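Local coordinates for protein ubiquitin-conjugating enzyme (Plasmodium falciparum 3D7, PDB 2H2Y) that probably acts as the catalytic domain of a ubiquitin-conjugating enzyme (E2), passing ubiquitin on towards protein substrates, at residues A[19-24]-A[48-53]; A[27-32]-A[42-47]; A[54-59]-A[128-133]; A[74-79]-A[83-88]; A[106-111]-A[120-125]. One frame throughout, in Å; residues are numbered along the deposited sequence.

Contact 1 (A[19-24]-A[48-53]); sequences GNANYR and NIRIWI
Asn22, in the first turn of helix 21-34, lies across the long side chain of Arg50 at about a right angle. Its amide plane and the guanidinium plane are turned 77° apart, and the amide reaches the edge of the guanidinium at the NE corner. Arg50 gets there by bending at its second torsion (chi2 -59°), which brings the guanidinium round to the helix. Over one face of that group sits Ala21, its CB 3.9 Å from Arg50 NH2. Beside the polar pair, the branch methyl CG2 of Ile49 packs against the Asn22 amide, with 3.8 Å between Ile49 CG2 and Asn22 CG. A type I turn from Asn48 to Ile51 presents both Ile49 and Arg50, and within it Arg50 N makes a weak bond to Asn48 OD1 (3.0 Å). Arg50 NH1 also bonds weakly to Phe75 O, which ties the arginine to the chain just after strand 68-74. The start of the N-terminal helix is thus seated against the turn joining strands 40-44 and 51-57, an arrangement belonging to the ubiquitin-conjugating (UBC) fold.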
# COMPACT_ATOMS: atom_id res chain seq x y z
N GLY A 19 7.99 14.00 -15.80
CA GLY A 19 7.92 12.84 -16.67
C GLY A 19 8.55 11.57 -16.08
O GLY A 19 8.49 10.50 -16.69
N ASN A 20 9.13 11.69 -14.88
CA ASN A 20 9.78 10.56 -14.22
C ASN A 20 8.88 9.71 -13.35
O ASN A 20 7.77 10.11 -13.00
CB ASN A 20 10.94 11.07 -13.38
CG ASN A 20 12.10 11.51 -14.23
OD1 ASN A 20 13.08 12.07 -13.73
ND2 ASN A 20 12.01 11.24 -15.53
N ALA A 21 9.39 8.53 -12.98
CA ALA A 21 8.66 7.58 -12.14
C ALA A 21 8.31 8.17 -10.78
O ALA A 21 7.23 7.92 -10.25
CB ALA A 21 9.49 6.30 -11.96
N ASN A 22 9.22 8.96 -10.23
CA ASN A 22 8.99 9.60 -8.94
C ASN A 22 7.77 10.50 -8.99
O ASN A 22 6.98 10.55 -8.05
CB ASN A 22 10.22 10.38 -8.50
CG ASN A 22 11.28 9.50 -7.85
OD1 ASN A 22 12.43 9.91 -7.65
ND2 ASN A 22 10.88 8.28 -7.49
N TYR A 23 7.61 11.21 -10.11
CA TYR A 23 6.48 12.10 -10.30
C TYR A 23 5.18 11.35 -10.02
O TYR A 23 4.41 11.73 -9.14
CB TYR A 23 6.48 12.65 -11.72
CG TYR A 23 5.28 13.51 -12.07
CD1 TYR A 23 4.05 12.94 -12.39
CD2 TYR A 23 5.38 14.91 -12.09
CE1 TYR A 23 2.95 13.72 -12.72
CE2 TYR A 23 4.28 15.70 -12.42
CZ TYR A 23 3.08 15.10 -12.74
OH TYR A 23 1.98 15.87 -13.06
N ARG A 24 4.95 10.28 -10.77
CA ARG A 24 3.76 9.48 -10.59
C ARG A 24 3.66 8.95 -9.15
O ARG A 24 2.57 8.91 -8.58
CB ARG A 24 3.76 8.31 -11.57
CG ARG A 24 2.69 7.27 -11.34
CD ARG A 24 1.33 7.91 -11.19
NE ARG A 24 0.30 6.90 -11.01
CZ ARG A 24 -0.06 6.04 -11.94
NH1 ARG A 24 0.53 6.06 -13.13
NH2 ARG A 24 -1.02 5.15 -11.69
N ASN A 48 14.00 8.43 0.28
CA ASN A 48 13.67 7.39 -0.68
C ASN A 48 12.15 7.28 -0.79
O ASN A 48 11.51 6.56 -0.02
CB ASN A 48 14.24 6.04 -0.24
CG ASN A 48 14.11 4.98 -1.32
OD1 ASN A 48 13.34 5.14 -2.27
ND2 ASN A 48 14.86 3.89 -1.17
N ILE A 49 11.58 8.00 -1.76
CA ILE A 49 10.13 8.01 -1.93
C ILE A 49 9.59 6.68 -2.47
O ILE A 49 8.40 6.40 -2.38
CB ILE A 49 9.69 9.19 -2.85
CG1 ILE A 49 8.21 9.49 -2.63
CG2 ILE A 49 9.95 8.86 -4.30
CD1 ILE A 49 7.76 10.76 -3.27
N ARG A 50 10.50 5.87 -3.01
CA ARG A 50 10.15 4.57 -3.58
C ARG A 50 9.67 3.56 -2.54
O ARG A 50 9.00 2.60 -2.87
CB ARG A 50 11.35 3.97 -4.31
CG ARG A 50 11.95 4.83 -5.41
CD ARG A 50 10.93 5.13 -6.49
NE ARG A 50 11.52 5.79 -7.65
CZ ARG A 50 12.13 5.16 -8.65
NH1 ARG A 50 12.22 3.83 -8.64
NH2 ARG A 50 12.64 5.85 -9.66
N ILE A 51 10.01 3.77 -1.27
CA ILE A 51 9.62 2.83 -0.23
C ILE A 51 8.56 3.34 0.73
O ILE A 51 8.79 4.32 1.43
CB ILE A 51 10.83 2.40 0.63
CG1 ILE A 51 11.95 1.86 -0.25
CG2 ILE A 51 10.40 1.35 1.62
CD1 ILE A 51 13.24 1.66 0.49
N TRP A 52 7.42 2.67 0.77
CA TRP A 52 6.34 3.06 1.68
C TRP A 52 6.01 1.90 2.61
O TRP A 52 6.22 0.73 2.29
CB TRP A 52 5.04 3.39 0.93
CG TRP A 52 5.08 4.49 -0.06
CD1 TRP A 52 6.16 5.18 -0.51
CD2 TRP A 52 3.95 4.98 -0.81
NE1 TRP A 52 5.79 6.06 -1.50
CE2 TRP A 52 4.44 5.96 -1.70
CE3 TRP A 52 2.58 4.67 -0.82
CZ2 TRP A 52 3.60 6.64 -2.60
CZ3 TRP A 52 1.75 5.34 -1.71
CH2 TRP A 52 2.26 6.32 -2.59
N ILE A 53 5.47 2.23 3.78
CA ILE A 53 5.04 1.24 4.75
C ILE A 53 3.72 1.71 5.31
O ILE A 53 3.65 2.70 6.03
CB ILE A 53 6.04 1.06 5.90
CG1 ILE A 53 7.25 0.27 5.41
CG2 ILE A 53 5.38 0.32 7.05
CD1 ILE A 53 8.26 -0.05 6.49

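Contact 2 (A[27-32]-A[42-47]); sequences KELNNF and IDVHPS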
# COMPACT_ATOMS: atom_id res chain seq x y z
N LYS A 27 2.50 11.68 -7.01
CA LYS A 27 1.09 11.92 -7.24
C LYS A 27 0.29 10.87 -6.48
O LYS A 27 -0.76 11.17 -5.91
CB LYS A 27 0.77 11.87 -8.73
CG LYS A 27 -0.50 12.63 -9.10
CD LYS A 27 -0.51 13.05 -10.56
CE LYS A 27 -0.85 11.89 -11.48
NZ LYS A 27 -2.25 11.43 -11.25
N GLU A 28 0.80 9.64 -6.46
CA GLU A 28 0.14 8.55 -5.75
C GLU A 28 0.16 8.73 -4.24
O GLU A 28 -0.78 8.32 -3.55
CB GLU A 28 0.79 7.22 -6.11
CG GLU A 28 0.53 6.79 -7.53
CD GLU A 28 -0.89 6.30 -7.75
OE1 GLU A 28 -1.29 6.14 -8.92
OE2 GLU A 28 -1.61 6.08 -6.75
N LEU A 29 1.22 9.35 -3.73
CA LEU A 29 1.33 9.59 -2.29
C LEU A 29 0.24 10.57 -1.85
O LEU A 29 -0.52 10.29 -0.92
CB LEU A 29 2.71 10.15 -1.93
CG LEU A 29 2.95 10.52 -0.46
CD1 LEU A 29 2.87 9.29 0.43
CD2 LEU A 29 4.32 11.16 -0.33
N ASN A 30 0.16 11.72 -2.54
CA ASN A 30 -0.83 12.75 -2.24
C ASN A 30 -2.24 12.19 -2.25
O ASN A 30 -3.05 12.51 -1.37
CB ASN A 30 -0.75 13.91 -3.23
CG ASN A 30 0.50 14.72 -3.05
OD1 ASN A 30 0.88 15.04 -1.92
ND2 ASN A 30 1.15 15.08 -4.15
N ASN A 31 -2.55 11.36 -3.24
CA ASN A 31 -3.88 10.78 -3.27
C ASN A 31 -4.04 9.87 -2.06
O ASN A 31 -5.13 9.78 -1.49
CB ASN A 31 -4.11 9.97 -4.54
CG ASN A 31 -5.35 9.09 -4.45
OD1 ASN A 31 -5.31 7.97 -3.94
ND2 ASN A 31 -6.48 9.62 -4.92
N PHE A 32 -2.96 9.21 -1.65
CA PHE A 32 -3.04 8.31 -0.52
C PHE A 32 -3.37 9.08 0.76
O PHE A 32 -4.19 8.63 1.57
CB PHE A 32 -1.74 7.53 -0.34
CG PHE A 32 -1.90 6.29 0.49
CD1 PHE A 32 -2.18 5.06 -0.11
CD2 PHE A 32 -1.83 6.35 1.88
CE1 PHE A 32 -2.39 3.90 0.67
CE2 PHE A 32 -2.04 5.21 2.67
CZ PHE A 32 -2.32 3.98 2.06
N ILE A 42 0.22 6.00 7.18
CA ILE A 42 1.34 5.79 6.28
C ILE A 42 2.63 6.47 6.72
O ILE A 42 2.64 7.31 7.61
CB ILE A 42 1.00 6.27 4.86
CG1 ILE A 42 2.03 5.75 3.86
CG2 ILE A 42 0.95 7.79 4.83
CD1 ILE A 42 1.71 6.05 2.42
N ASP A 43 3.73 6.07 6.09
CA ASP A 43 5.02 6.66 6.38
C ASP A 43 6.01 6.20 5.34
O ASP A 43 6.23 5.01 5.19
CB ASP A 43 5.50 6.26 7.76
CG ASP A 43 6.82 6.90 8.11
OD1 ASP A 43 7.01 8.09 7.74
OD2 ASP A 43 7.67 6.24 8.75
N VAL A 44 6.59 7.14 4.61
CA VAL A 44 7.55 6.78 3.59
C VAL A 44 8.96 6.92 4.11
O VAL A 44 9.23 7.69 5.04
CB VAL A 44 7.40 7.62 2.30
CG1 VAL A 44 5.95 7.66 1.86
CG2 VAL A 44 7.93 9.02 2.52
N HIS A 45 9.86 6.16 3.51
CA HIS A 45 11.26 6.16 3.88
C HIS A 45 11.83 7.55 3.63
O HIS A 45 11.58 8.16 2.59
CB HIS A 45 12.00 5.13 3.04
CG HIS A 45 13.41 4.89 3.48
ND1 HIS A 45 14.29 5.92 3.73
CD2 HIS A 45 14.10 3.75 3.68
CE1 HIS A 45 15.46 5.42 4.08
NE2 HIS A 45 15.38 4.11 4.06
N PRO A 46 12.60 8.08 4.59
CA PRO A 46 13.19 9.41 4.38
C PRO A 46 14.35 9.26 3.40
O PRO A 46 15.19 8.37 3.56
CB PRO A 46 13.64 9.81 5.78
CG PRO A 46 14.02 8.47 6.40
CD PRO A 46 12.90 7.57 5.94
N SER A 47 14.39 10.11 2.38
CA SER A 47 15.44 10.08 1.36
C SER A 47 15.21 8.98 0.32
O SER A 47 16.13 8.62 -0.44
CB SER A 47 16.82 9.89 1.99
OG SER A 47 17.12 8.51 2.15
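Leu29 and Phe32, one turn apart on helix 21-34, face Ile42 and Val44 of strand 40-44, the edge strand of the sheet on which the N-terminal helix of the UBC fold rests. Helix and strand run nearly antiparallel, 157° between their directions, with the short axes 10.7 Å apart at closest approach. The contact is apolar throughout. Among the aliphatic pairs, Leu29 and Val44 meet tip to tip, Leu29 CD1 being 3.8 Å from Val44 CG1. The same Leu29 methyl also touches the end of Ile42, so it bridges two strand residues whose side chains share one side of the strand. Trp52 of the adjoining strand packs against Leu29, Ile42 and Val44 and continues this core. The aromatic part belongs to Phe32, which swings its ring to the strand with CG anti to the backbone N (chi1 -161°). Ile42 approaches that ring obliquely, with its CB and CD1 both lying near the CD2-CE2 bond of the ring. Polar groups stay on other flanks of the helix, where Glu28 pairs with Arg24 and accepts a hydrogen bond from Ile119 N. The shortest touch between helix and strand is Phe32 CD2 to Ile42 CD1, at 3.6 Å.

Contact 3 (A[54-59]-A[128-133]); sequences VQYVGL and SMLSSA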
# COMPACT_ATOMS: atom_id res chain seq x y z
N VAL A 54 2.66 0.99 4.94
CA VAL A 54 1.33 1.32 5.41
C VAL A 54 1.03 0.42 6.61
O VAL A 54 1.49 -0.72 6.66
CB VAL A 54 0.29 1.04 4.29
CG1 VAL A 54 -1.11 1.36 4.78
CG2 VAL A 54 0.63 1.87 3.07
N GLN A 55 0.31 0.93 7.59
CA GLN A 55 -0.02 0.11 8.73
C GLN A 55 -1.53 0.08 8.79
O GLN A 55 -2.17 1.13 8.86
CB GLN A 55 0.54 0.69 10.03
CG GLN A 55 0.37 -0.24 11.22
CD GLN A 55 0.84 0.37 12.54
OE1 GLN A 55 2.02 0.67 12.71
NE2 GLN A 55 -0.09 0.53 13.47
N TYR A 56 -2.08 -1.13 8.75
CA TYR A 56 -3.52 -1.35 8.76
C TYR A 56 -4.02 -1.98 10.05
O TYR A 56 -3.62 -3.08 10.40
CB TYR A 56 -3.90 -2.26 7.58
CG TYR A 56 -5.28 -2.84 7.69
CD1 TYR A 56 -6.40 -2.00 7.78
CD2 TYR A 56 -5.48 -4.21 7.73
CE1 TYR A 56 -7.67 -2.52 7.92
CE2 TYR A 56 -6.76 -4.74 7.87
CZ TYR A 56 -7.85 -3.89 7.97
OH TYR A 56 -9.12 -4.38 8.15
N VAL A 57 -4.91 -1.28 10.75
CA VAL A 57 -5.47 -1.78 12.01
C VAL A 57 -6.80 -2.47 11.72
O VAL A 57 -7.79 -1.81 11.40
CB VAL A 57 -5.72 -0.62 12.99
CG1 VAL A 57 -6.37 -1.14 14.25
CG2 VAL A 57 -4.42 0.07 13.32
N GLY A 58 -6.81 -3.79 11.85
CA GLY A 58 -8.00 -4.58 11.59
C GLY A 58 -9.37 -4.01 11.94
O GLY A 58 -9.62 -3.58 13.06
N LEU A 59 -10.26 -4.02 10.95
CA LEU A 59 -11.62 -3.54 11.09
C LEU A 59 -12.31 -4.33 12.19
O LEU A 59 -12.26 -5.55 12.21
CB LEU A 59 -12.37 -3.70 9.76
CG LEU A 59 -12.80 -2.45 8.96
CD1 LEU A 59 -11.97 -1.24 9.34
CD2 LEU A 59 -12.68 -2.74 7.48
N SER A 128 -10.14 -5.48 1.77
CA SER A 128 -11.41 -6.19 1.63
C SER A 128 -11.15 -7.68 1.50
O SER A 128 -11.99 -8.50 1.86
CB SER A 128 -12.22 -5.68 0.43
OG SER A 128 -11.64 -6.06 -0.80
N MET A 129 -9.97 -8.04 0.99
CA MET A 129 -9.63 -9.45 0.86
C MET A 129 -9.54 -10.04 2.26
O MET A 129 -9.97 -11.17 2.49
CB MET A 129 -8.29 -9.61 0.16
CG MET A 129 -7.82 -11.03 0.07
SD MET A 129 -6.11 -11.08 -0.35
CE MET A 129 -5.40 -10.81 1.25
N LEU A 130 -8.98 -9.26 3.18
CA LEU A 130 -8.85 -9.70 4.57
C LEU A 130 -10.22 -9.86 5.20
O LEU A 130 -10.42 -10.72 6.05
CB LEU A 130 -8.00 -8.71 5.37
CG LEU A 130 -6.50 -8.70 5.07
CD1 LEU A 130 -5.80 -7.65 5.91
CD2 LEU A 130 -5.91 -10.07 5.34
N SER A 131 -11.18 -9.04 4.78
CA SER A 131 -12.53 -9.16 5.32
C SER A 131 -13.25 -10.27 4.55
O SER A 131 -13.71 -10.07 3.43
CB SER A 131 -13.28 -7.84 5.16
OG SER A 131 -12.57 -6.79 5.80
N SER A 132 -13.31 -11.45 5.16
CA SER A 132 -13.96 -12.62 4.57
C SER A 132 -13.55 -13.89 5.32
O SER A 132 -12.45 -13.98 5.86
CB SER A 132 -13.58 -12.74 3.09
N ALA A 133 -14.47 -14.86 5.35
CA ALA A 133 -14.26 -16.15 6.01
C ALA A 133 -13.63 -16.05 7.41
O ALA A 133 -13.58 -14.97 8.01
CB ALA A 133 -13.40 -17.07 5.12
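Tyr56 and Leu130 form the close part of this contact, between a central strand of the UBC-fold sheet, 51-57, and the last turn of the C-terminal helix 119-130. The two side chains slide past each other in opposite directions, and Leu130 brings its CD1 methyl obliquely to the ring, 3.6 Å from Tyr56 CE2 and 3.9 Å from Tyr56 CD2. Both side chains are buried, and Leu130 also touches Phe88 of strand 85-88. The looser part lies beyond the helix end, where the backbone gives up its helical course at Ser131. There Leu59 CD2 stays 4.4 Å from Ser131 OG, a marginal touch between two partly exposed side chains; Ser131 OG itself makes a weak bond back to Ile127 O. The whole contact is small, burying 108 Å² in all. The end of its own strand also holds the tyrosine. The chain curls back after Val57, placing Gly58 N over the centre of one ring face, 4.0 Å above the plane. One residue on, the backbone amide of Leu59 donates to the phenol oxygen, with 3.0 Å from Leu59 N to Tyr56 OH and an N-H...O angle of 158°.

Contact 4 (A[74-79]-A[83-88]); sequences IFPDNY and PPIVYF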
# COMPACT_ATOMS: atom_id res chain seq x y z
N ILE A 74 7.15 -1.36 -2.50
CA ILE A 74 8.40 -1.01 -3.15
C ILE A 74 8.08 -0.68 -4.60
O ILE A 74 7.56 -1.52 -5.33
CB ILE A 74 9.40 -2.18 -3.16
CG1 ILE A 74 9.78 -2.59 -1.74
CG2 ILE A 74 10.65 -1.77 -3.93
CD1 ILE A 74 10.56 -1.54 -0.97
N PHE A 75 8.37 0.55 -5.00
CA PHE A 75 8.12 0.99 -6.37
C PHE A 75 9.38 0.75 -7.17
O PHE A 75 10.39 1.41 -6.95
CB PHE A 75 7.76 2.48 -6.40
CG PHE A 75 6.45 2.81 -5.75
CD1 PHE A 75 5.26 2.75 -6.47
CD2 PHE A 75 6.40 3.18 -4.41
CE1 PHE A 75 4.04 3.06 -5.87
CE2 PHE A 75 5.19 3.49 -3.79
CZ PHE A 75 4.00 3.43 -4.52
N PRO A 76 9.34 -0.21 -8.09
CA PRO A 76 10.51 -0.51 -8.91
C PRO A 76 10.97 0.63 -9.81
O PRO A 76 10.41 1.73 -9.77
CB PRO A 76 10.07 -1.75 -9.70
CG PRO A 76 8.56 -1.64 -9.72
CD PRO A 76 8.25 -1.16 -8.34
N ASP A 77 12.01 0.36 -10.60
CA ASP A 77 12.60 1.34 -11.51
C ASP A 77 11.62 1.84 -12.55
O ASP A 77 11.56 3.04 -12.83
CB ASP A 77 13.80 0.74 -12.24
CG ASP A 77 14.95 0.42 -11.31
OD1 ASP A 77 15.49 1.36 -10.68
OD2 ASP A 77 15.30 -0.77 -11.21
N ASN A 78 10.86 0.92 -13.12
CA ASN A 78 9.90 1.28 -14.15
C ASN A 78 8.44 1.28 -13.73
O ASN A 78 7.58 0.71 -14.39
CB ASN A 78 10.09 0.37 -15.36
CG ASN A 78 11.48 0.47 -15.94
OD1 ASN A 78 11.97 1.57 -16.21
ND2 ASN A 78 12.12 -0.68 -16.15
N TYR A 79 8.18 1.93 -12.60
CA TYR A 79 6.82 2.06 -12.10
C TYR A 79 6.31 3.28 -12.86
O TYR A 79 7.07 4.21 -13.12
CB TYR A 79 6.86 2.36 -10.60
CG TYR A 79 5.51 2.70 -10.05
CD1 TYR A 79 4.57 1.72 -9.79
CD2 TYR A 79 5.15 4.03 -9.84
CE1 TYR A 79 3.29 2.05 -9.35
CE2 TYR A 79 3.88 4.38 -9.41
CZ TYR A 79 2.96 3.39 -9.17
OH TYR A 79 1.69 3.74 -8.77
N PRO A 83 4.32 -3.30 -11.98
CA PRO A 83 3.56 -3.04 -10.75
C PRO A 83 4.44 -2.80 -9.55
O PRO A 83 5.63 -3.08 -9.57
CB PRO A 83 2.73 -4.31 -10.59
CG PRO A 83 3.62 -5.36 -11.18
CD PRO A 83 4.11 -4.68 -12.44
N PRO A 84 3.86 -2.24 -8.48
CA PRO A 84 4.66 -1.99 -7.28
C PRO A 84 4.77 -3.33 -6.56
O PRO A 84 3.86 -4.17 -6.65
CB PRO A 84 3.81 -1.00 -6.51
CG PRO A 84 2.42 -1.43 -6.85
CD PRO A 84 2.52 -1.65 -8.35
N ILE A 85 5.88 -3.55 -5.86
CA ILE A 85 6.08 -4.78 -5.11
C ILE A 85 5.40 -4.55 -3.76
O ILE A 85 5.86 -3.75 -2.95
CB ILE A 85 7.60 -5.07 -4.92
CG1 ILE A 85 8.18 -5.69 -6.20
CG2 ILE A 85 7.81 -6.04 -3.78
CD1 ILE A 85 8.22 -4.77 -7.38
N VAL A 86 4.29 -5.24 -3.52
CA VAL A 86 3.53 -5.08 -2.29
C VAL A 86 3.40 -6.38 -1.51
O VAL A 86 3.10 -7.43 -2.08
CB VAL A 86 2.10 -4.52 -2.60
CG1 VAL A 86 1.28 -4.42 -1.33
CG2 VAL A 86 2.22 -3.15 -3.25
N TYR A 87 3.60 -6.31 -0.20
CA TYR A 87 3.50 -7.48 0.66
C TYR A 87 3.51 -7.06 2.13
O TYR A 87 3.93 -5.97 2.46
CB TYR A 87 4.69 -8.40 0.40
CG TYR A 87 6.01 -7.69 0.45
CD1 TYR A 87 6.68 -7.47 1.65
CD2 TYR A 87 6.60 -7.20 -0.72
CE1 TYR A 87 7.89 -6.79 1.70
CE2 TYR A 87 7.81 -6.52 -0.68
CZ TYR A 87 8.45 -6.32 0.53
OH TYR A 87 9.62 -5.62 0.54
N PHE A 88 3.05 -7.97 2.98
CA PHE A 88 2.98 -7.73 4.42
C PHE A 88 4.35 -7.90 5.07
O PHE A 88 5.17 -8.69 4.62
CB PHE A 88 2.00 -8.72 5.06
CG PHE A 88 0.56 -8.40 4.80
CD1 PHE A 88 -0.12 -7.49 5.59
CD2 PHE A 88 -0.14 -9.07 3.79
CE1 PHE A 88 -1.47 -7.24 5.39
CE2 PHE A 88 -1.49 -8.83 3.59
CZ PHE A 88 -2.16 -7.92 4.39
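Phe75 carries its CG beside the backbone N (chi1 -67°), while Tyr79 swings CG anti to its own N (chi1 172°), and the two rings thereby converge beside Pro84. The sequence around them, Phe-Pro-Asp-Asn-Tyr-Pro followed closely by a Pro-Pro pair, is the proline-rich connection that E2 enzymes of the UBC fold carry between the third and fourth strands of the meander. The edge of Phe75 lies over the face of Tyr79, its CD1 above the ring centre. Pro84 approaches the edge of the Tyr79 ring near its plane, with Pro84 CD 3.9 Å from Tyr79 CE1, and its CB reaches Phe75 obliquely. Pro76 adds a second proline contact: its CD is 3.7 Å from Ile85 CD1, and its CG borders the carbonyl of Pro83. Behind this loop, Phe75 meets Trp52 edge-to-face and packs on Ile119, while Tyr79 lies against Ile25 of helix 21-34.

Where the strands come together, Ile74 and Ile85 form an antiparallel hydrogen-bonded pair. Their side chains lie on the same face of the sheet, Ile74 CB 3.8 Å from Ile85 CB, and the hydroxyl end of Tyr87 comes up to Ile74. The two backbone bonds close this pair: Ile74 N to Ile85 O at 2.8 Å and Ile85 N to Ile74 O at 2.7 Å.

Contact 5 (A[106-111]-A[120-125]); sequences LSVLGD and SGLILS
Leu122 is straddled by two neighbouring residues of a short 3-10 turn: its two methyls go to different partners, CD2 to Val108 and CD1 to Leu109. The distance modelled between Leu122 CD2 and Val108 CG1 is too short for two carbons and is doubtful. On the other branch, Leu122 CD1 is 4.1 Å from Leu109 CD2, an ordinary apolar touch in which the side chains pass each other at a slant. With CG anti to the carbonyl carbon (chi1 -64°), Leu122 directs its fork from helix 119-130 towards the turn.

The turn at 107-109 is held by backbone bonds, Leu109 N to Leu106 O and Gly110 N to Ser107 O, each 3.0 Å, and it sets Val108 and Leu109 side by side. Before it, Leu106 makes a slacker contact one helical turn along from Leu122, with Leu106 CD2 4.4 Å from Ser125 CB. The Ser125 hydroxyl turns back on its own helix: Gly121 O accepts from Ser125 OG at 2.8 Å and from Ser125 N, the two donors coming from opposite faces of the carbonyl plane.

Leu106 directly follows Cys105, which has been seen in an interchain disulfide and probably corresponds to the active-site cysteine of E2 enzymes, so that the turn would border that site. It lies against helix 119-130, with Leu106 also on Ile126 and Met129, Leu109 on Val86 of strand 85-88, and Leu122 on Pro84.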
# COMPACT_ATOMS: atom_id res chain seq x y z
N LEU A 106 -2.61 -12.10 -5.08
CA LEU A 106 -3.67 -11.25 -5.58
C LEU A 106 -3.39 -10.91 -7.03
O LEU A 106 -2.32 -10.40 -7.37
CB LEU A 106 -3.76 -9.97 -4.74
CG LEU A 106 -5.13 -9.30 -4.69
CD1 LEU A 106 -6.11 -10.21 -3.96
CD2 LEU A 106 -5.04 -7.96 -3.99
N SER A 107 -4.36 -11.19 -7.89
CA SER A 107 -4.24 -10.95 -9.32
C SER A 107 -3.78 -9.54 -9.64
O SER A 107 -2.94 -9.32 -10.51
CB SER A 107 -5.59 -11.21 -10.00
OG SER A 107 -6.58 -10.34 -9.49
N VAL A 108 -4.35 -8.58 -8.91
CA VAL A 108 -4.05 -7.16 -9.08
C VAL A 108 -2.58 -6.80 -8.98
O VAL A 108 -2.11 -5.90 -9.66
CB VAL A 108 -4.80 -6.32 -8.03
CG1 VAL A 108 -4.73 -4.87 -8.43
CG2 VAL A 108 -6.24 -6.79 -7.89
N LEU A 109 -1.85 -7.50 -8.12
CA LEU A 109 -0.44 -7.21 -7.93
C LEU A 109 0.46 -7.85 -8.97
O LEU A 109 1.68 -7.64 -8.96
CB LEU A 109 -0.01 -7.67 -6.54
CG LEU A 109 -0.72 -6.91 -5.41
CD1 LEU A 109 -0.36 -7.48 -4.06
CD2 LEU A 109 -0.32 -5.46 -5.50
N GLY A 110 -0.13 -8.62 -9.88
CA GLY A 110 0.68 -9.28 -10.90
C GLY A 110 0.09 -9.40 -12.29
O GLY A 110 0.26 -8.53 -13.13
N ASP A 111 -0.63 -10.50 -12.52
CA ASP A 111 -1.21 -10.76 -13.83
C ASP A 111 -2.43 -9.94 -14.25
O ASP A 111 -2.89 -10.05 -15.39
CB ASP A 111 -1.50 -12.25 -13.96
CG ASP A 111 -0.23 -13.07 -14.05
OD1 ASP A 111 0.67 -12.86 -13.21
OD2 ASP A 111 -0.11 -13.93 -14.95
N SER A 120 -3.56 3.46 -3.30
CA SER A 120 -4.60 3.44 -2.27
C SER A 120 -5.60 2.33 -2.60
O SER A 120 -6.12 1.67 -1.71
CB SER A 120 -5.33 4.79 -2.22
OG SER A 120 -6.03 5.04 -3.43
N GLY A 121 -5.85 2.14 -3.90
CA GLY A 121 -6.78 1.11 -4.34
C GLY A 121 -6.23 -0.29 -4.16
O GLY A 121 -6.95 -1.19 -3.72
N LEU A 122 -4.97 -0.49 -4.51
CA LEU A 122 -4.37 -1.79 -4.33
C LEU A 122 -4.53 -2.17 -2.87
O LEU A 122 -5.04 -3.24 -2.53
CB LEU A 122 -2.88 -1.75 -4.68
CG LEU A 122 -2.51 -1.44 -6.14
CD1 LEU A 122 -1.00 -1.45 -6.28
CD2 LEU A 122 -3.14 -2.46 -7.08
N ILE A 123 -4.12 -1.26 -1.99
CA ILE A 123 -4.19 -1.50 -0.56
C ILE A 123 -5.61 -1.72 -0.07
O ILE A 123 -5.86 -2.58 0.79
CB ILE A 123 -3.53 -0.33 0.25
CG1 ILE A 123 -2.06 -0.17 -0.14
CG2 ILE A 123 -3.63 -0.61 1.75
CD1 ILE A 123 -1.25 -1.43 0.03
N LEU A 124 -6.56 -0.95 -0.60
CA LEU A 124 -7.94 -1.10 -0.18
C LEU A 124 -8.47 -2.45 -0.64
O LEU A 124 -9.28 -3.07 0.05
CB LEU A 124 -8.82 -0.01 -0.76
CG LEU A 124 -10.29 -0.21 -0.40
CD1 LEU A 124 -10.50 -0.05 1.08
CD2 LEU A 124 -11.14 0.78 -1.17
N SER A 125 -8.02 -2.90 -1.81
CA SER A 125 -8.44 -4.20 -2.32
C SER A 125 -7.96 -5.23 -1.31
O SER A 125 -8.71 -6.13 -0.92
CB SER A 125 -7.80 -4.49 -3.70
OG SER A 125 -8.17 -3.51 -4.66

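Along the chain, contact 2 (27-32 with 42-47) falls within the span bridged by contact 1, and contacts 4 and 5 follow one another within the span bridged by contact 3. Contacts 1 and 2 share helix 21-34, their centres about 8 Å apart; contacts 3 and 5 share helix 119-130, their centres about 13 Å apart. The four-stranded antiparallel sheet joins the two groups: strand 51-57 serves contact 1 at one end and contact 3 at the other, about 25 Å between centres. Contact 4 touches contacts 1, 2, 3 and 5, linking both helices to the sheet. Together they outline a single compact UBC domain.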